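Local atomic coordinates of anopheles Plasmodium-responsive Leucine-rich repeat protein 1B (Anopheles gambiae, PDB entry 4XGO), a protein that probably takes part in the mosquito's response to Plasmodium and may act together with LRIM1, and is represented here by its leucine-rich repeat domain. Residues L33-I38 with R55-R60. Numbering follows the deposited sequence.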
ATOM      1  N   LEU A  33     -15.745   0.104  -6.991  1.00 16.14           N
ATOM      2  CA  LEU A  33     -16.394   0.104  -8.324  1.00 17.48           C
ATOM      3  C   LEU A  33     -15.716   1.031  -9.340  1.00 19.34           C
ATOM      4  O   LEU A  33     -16.287   1.294 -10.400  1.00 19.85           O
ATOM      5  CB  LEU A  33     -17.882   0.418  -8.204  1.00 17.14           C
ATOM      6  CG  LEU A  33     -18.711  -0.528  -7.338  1.00 16.85           C
ATOM      7  CD1 LEU A  33     -20.165  -0.095  -7.244  1.00 16.85           C
ATOM      8  CD2 LEU A  33     -18.615  -1.982  -7.833  1.00 17.23           C
ATOM      9  N   GLN A  34     -14.484   1.432  -9.054  1.00 20.91           N
ATOM     10  CA  GLN A  34     -13.685   2.349  -9.900  1.00 23.53           C
ATOM     11  C   GLN A  34     -14.459   3.631 -10.217  1.00 22.55           C
ATOM     12  O   GLN A  34     -14.410   4.130 -11.340  1.00 23.05           O
ATOM     13  CB  GLN A  34     -13.225   1.675 -11.214  1.00 27.10           C
ATOM     14  CG  GLN A  34     -12.453   0.363 -11.069  1.00 30.76           C
ATOM     15  CD  GLN A  34     -11.074   0.502 -10.446  1.00 34.48           C
ATOM     16  OE1 GLN A  34     -10.602  -0.420  -9.753  1.00 40.10           O
ATOM     17  NE2 GLN A  34     -10.406   1.640 -10.686  1.00 37.02           N
ATOM     18  N   ILE A  35     -15.177   4.150  -9.229  1.00 21.41           N
ATOM     19  CA  ILE A  35     -15.921   5.396  -9.388  1.00 21.23           C
ATOM     20  C   ILE A  35     -14.952   6.550  -9.414  1.00 22.02           C
ATOM     21  O   ILE A  35     -14.114   6.695  -8.517  1.00 20.28           O
ATOM     22  CB  ILE A  35     -16.948   5.612  -8.267  1.00 20.38           C
ATOM     23  CG1 ILE A  35     -18.015   4.515  -8.346  1.00 20.42           C
ATOM     24  CG2 ILE A  35     -17.595   6.997  -8.356  1.00 20.08           C
ATOM     25  CD1 ILE A  35     -18.937   4.467  -7.157  1.00 19.98           C
ATOM     26  N   GLU A  36     -15.045   7.365 -10.458  1.00 24.03           N
ATOM     27  CA  GLU A  36     -14.186   8.538 -10.572  1.00 27.19           C
ATOM     28  C   GLU A  36     -15.003   9.817 -10.405  1.00 28.21           C
ATOM     29  O   GLU A  36     -14.836  10.515  -9.434  1.00 30.51           O
ATOM     30  CB  GLU A  36     -13.406   8.535 -11.880  1.00 30.20           C
ATOM     31  CG  GLU A  36     -12.290   9.570 -11.907  1.00 33.17           C
ATOM     32  CD  GLU A  36     -11.583   9.652 -13.249  1.00 36.78           C
ATOM     33  OE1 GLU A  36     -11.923   8.880 -14.180  1.00 40.29           O
ATOM     34  OE2 GLU A  36     -10.689  10.515 -13.375  1.00 40.54           O
ATOM     35  N   GLU A  37     -15.904  10.126 -11.319  1.00 30.24           N
ATOM     36  CA  GLU A  37     -16.716  11.332 -11.159  1.00 30.29           C
ATOM     37  C   GLU A  37     -18.036  10.979 -10.474  1.00 27.53           C
ATOM     38  O   GLU A  37     -18.582   9.901 -10.684  1.00 27.81           O
ATOM     39  CB  GLU A  37     -16.955  12.027 -12.505  1.00 34.42           C
ATOM     40  CG  GLU A  37     -17.808  13.284 -12.390  1.00 38.20           C
ATOM     41  CD  GLU A  37     -17.896  14.082 -13.679  1.00 43.55           C
ATOM     42  OE1 GLU A  37     -17.827  13.478 -14.777  1.00 46.76           O
ATOM     43  OE2 GLU A  37     -18.044  15.326 -13.590  1.00 48.11           O
ATOM     44  N   ILE A  38     -18.527  11.884  -9.633  1.00 24.82           N
ATOM     45  CA  ILE A  38     -19.857  11.764  -9.064  1.00 23.69           C
ATOM     46  C   ILE A  38     -20.647  13.011  -9.427  1.00 24.39           C
ATOM     47  O   ILE A  38     -20.191  14.121  -9.174  1.00 24.18           O
ATOM     48  CB  ILE A  38     -19.823  11.659  -7.539  1.00 22.45           C
ATOM     49  CG1 ILE A  38     -19.023  10.425  -7.105  1.00 22.23           C
ATOM     50  CG2 ILE A  38     -21.238  11.576  -6.978  1.00 22.02           C
ATOM     51  CD1 ILE A  38     -18.850  10.331  -5.610  1.00 21.77           C
ATOM     52  N   ARG A  55     -15.651   3.360  -0.445  1.00 13.16           N
ATOM     53  CA  ARG A  55     -14.231   3.087  -0.214  1.00 13.21           C
ATOM     54  C   ARG A  55     -13.604   2.426  -1.459  1.00 12.91           C
ATOM     55  O   ARG A  55     -14.301   1.783  -2.241  1.00 12.23           O
ATOM     56  CB  ARG A  55     -14.063   2.089   0.946  1.00 14.04           C
ATOM     57  CG  ARG A  55     -14.793   2.378   2.255  1.00 14.95           C
ATOM     58  CD  ARG A  55     -14.642   1.186   3.220  1.00 16.48           C
ATOM     59  NE  ARG A  55     -13.344   1.263   3.889  1.00 18.13           N
ATOM     60  CZ  ARG A  55     -12.597   0.248   4.314  1.00 20.48           C
ATOM     61  NH1 ARG A  55     -12.953  -1.014   4.160  1.00 21.39           N
ATOM     62  NH2 ARG A  55     -11.437   0.510   4.892  1.00 21.96           N
ATOM     63  N   PHE A  56     -12.296   2.621  -1.633  1.00 12.62           N
ATOM     64  CA  PHE A  56     -11.513   1.960  -2.674  1.00 13.12           C
ATOM     65  C   PHE A  56     -12.018   2.288  -4.074  1.00 13.72           C
ATOM     66  O   PHE A  56     -12.179   1.402  -4.920  1.00 14.01           O
ATOM     67  CB  PHE A  56     -11.478   0.437  -2.468  1.00 13.32           C
ATOM     68  CG  PHE A  56     -10.996   0.018  -1.109  1.00 13.06           C
ATOM     69  CD1 PHE A  56      -9.655  -0.005  -0.825  1.00 13.44           C
ATOM     70  CD2 PHE A  56     -11.892  -0.414  -0.145  1.00 13.12           C
ATOM     71  CE1 PHE A  56      -9.203  -0.435   0.415  1.00 13.01           C
ATOM     72  CE2 PHE A  56     -11.453  -0.828   1.099  1.00 12.98           C
ATOM     73  CZ  PHE A  56     -10.114  -0.829   1.381  1.00 12.65           C
ATOM     74  N   ASN A  57     -12.267   3.566  -4.310  1.00 13.93           N
ATOM     75  CA  ASN A  57     -12.599   4.039  -5.640  1.00 14.64           C
ATOM     76  C   ASN A  57     -11.495   4.986  -6.090  1.00 15.56           C
ATOM     77  O   ASN A  57     -10.377   4.948  -5.562  1.00 15.60           O
ATOM     78  CB  ASN A  57     -13.989   4.690  -5.615  1.00 14.15           C
ATOM     79  CG  ASN A  57     -15.113   3.668  -5.580  1.00 13.93           C
ATOM     80  OD1 ASN A  57     -15.302   2.889  -6.533  1.00 14.13           O
ATOM     81  ND2 ASN A  57     -15.869   3.667  -4.502  1.00 13.38           N
ATOM     82  N   VAL A  58     -11.777   5.841  -7.066  1.00 16.82           N
ATOM     83  CA  VAL A  58     -10.768   6.797  -7.524  1.00 18.15           C
ATOM     84  C   VAL A  58     -11.371   8.198  -7.564  1.00 18.34           C
ATOM     85  O   VAL A  58     -11.128   8.970  -8.492  1.00 19.51           O
ATOM     86  CB  VAL A  58     -10.150   6.378  -8.885  1.00 19.55           C
ATOM     87  CG1 VAL A  58      -9.191   5.207  -8.681  1.00 20.08           C
ATOM     88  CG2 VAL A  58     -11.219   6.018  -9.891  1.00 20.15           C
ATOM     89  N   ILE A  59     -12.123   8.527  -6.523  1.00 17.73           N
ATOM     90  CA  ILE A  59     -12.873   9.764  -6.467  1.00 17.75           C
ATOM     91  C   ILE A  59     -11.903  10.917  -6.203  1.00 18.21           C
ATOM     92  O   ILE A  59     -11.133  10.888  -5.243  1.00 17.09           O
ATOM     93  CB  ILE A  59     -13.971   9.721  -5.386  1.00 17.03           C
ATOM     94  CG1 ILE A  59     -15.018   8.640  -5.708  1.00 16.81           C
ATOM     95  CG2 ILE A  59     -14.637  11.084  -5.247  1.00 17.34           C
ATOM     96  CD1 ILE A  59     -15.818   8.185  -4.499  1.00 16.17           C
ATOM     97  N   ARG A  60     -11.941  11.923  -7.078  1.00 19.70           N
ATOM     98  CA  ARG A  60     -11.023  13.070  -6.993  1.00 21.10           C
ATOM     99  C   ARG A  60     -11.658  14.293  -6.334  1.00 21.01           C
ATOM    100  O   ARG A  60     -10.972  15.046  -5.630  1.00 20.47           O
ATOM    101  CB  ARG A  60     -10.512  13.410  -8.394  1.00 23.41           C
ATOM    102  CG  ARG A  60      -9.524  14.550  -8.458  1.00 25.67           C
ATOM    103  CD  ARG A  60      -8.164  14.206  -7.889  1.00 26.86           C
ATOM    104  NE  ARG A  60      -7.352  15.421  -7.800  1.00 29.04           N
ATOM    105  CZ  ARG A  60      -7.369  16.277  -6.781  1.00 30.36           C
ATOM    106  NH1 ARG A  60      -8.147  16.067  -5.719  1.00 29.68           N
ATOM    107  NH2 ARG A  60      -6.593  17.358  -6.827  1.00 32.94           N
TER
HETATM  108  O   HOH W   1     -12.177   0.731  -7.437  1.00 20.74           O
HETATM  109  O   HOH W   2     -13.892  12.908  -8.992  1.00 21.78           O
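The carboxamide of Asn-57 reaches across to the turn entered at Leu-33 and takes two backbone N-H groups on one oxygen. OD1 accepts from Leu-33 N at 2.9 Å and from Ile-35 N at 3.0 Å, the second bond nearly straight at its hydrogen (175°). The two donors arrive from opposite faces of the amide plane, and Ile-35 N stands well above it. Because CG of Asn-57 lies anti to the backbone carbonyl carbon and beside the backbone N (chi1 -77°), the amide is carried against the side chain of Ile-35, whose CB and CG1 each pass 3.6 Å from OD1 of Asn-57. The ND2 end is tied to Leu-30 O and Met-54 O, so both ends of this buried amide are engaged and its rotation is fixed. Asn-57 is the consensus asparagine that closes the LxxLxLxxN segment of a leucine-rich repeat, and its side chain bonds to the backbone of the preceding coil; one coil further on, Asn-81 OD1 accepts from Ile-59 N, the counterpart of the Ile-35 bond. Between the two Asn-57 bonds sits Gln-34, whose N turns instead to a water that also donates to Phe-56 O. Beyond the asparagine, Val-58 N donates to Ile-35 O at 2.9 Å, and the CG2 methyl of Val-58 leans on that same oxygen at 3.3 Å. Ile-35 and Ile-59 run alongside one another in the same direction, CG2 of Ile-35 4.0 Å from CG1 of Ile-59. Ile-38 then approaches at a slant, bringing its CD1 to 3.9 Å from CD1 of Ile-59. A second water bridges Glu-36 O and Arg-60 N, while the carboxylate of Glu-36 bonds to Ser-7 of the second subunit, where strand 35-38 pairs in parallel with a strand of that chain.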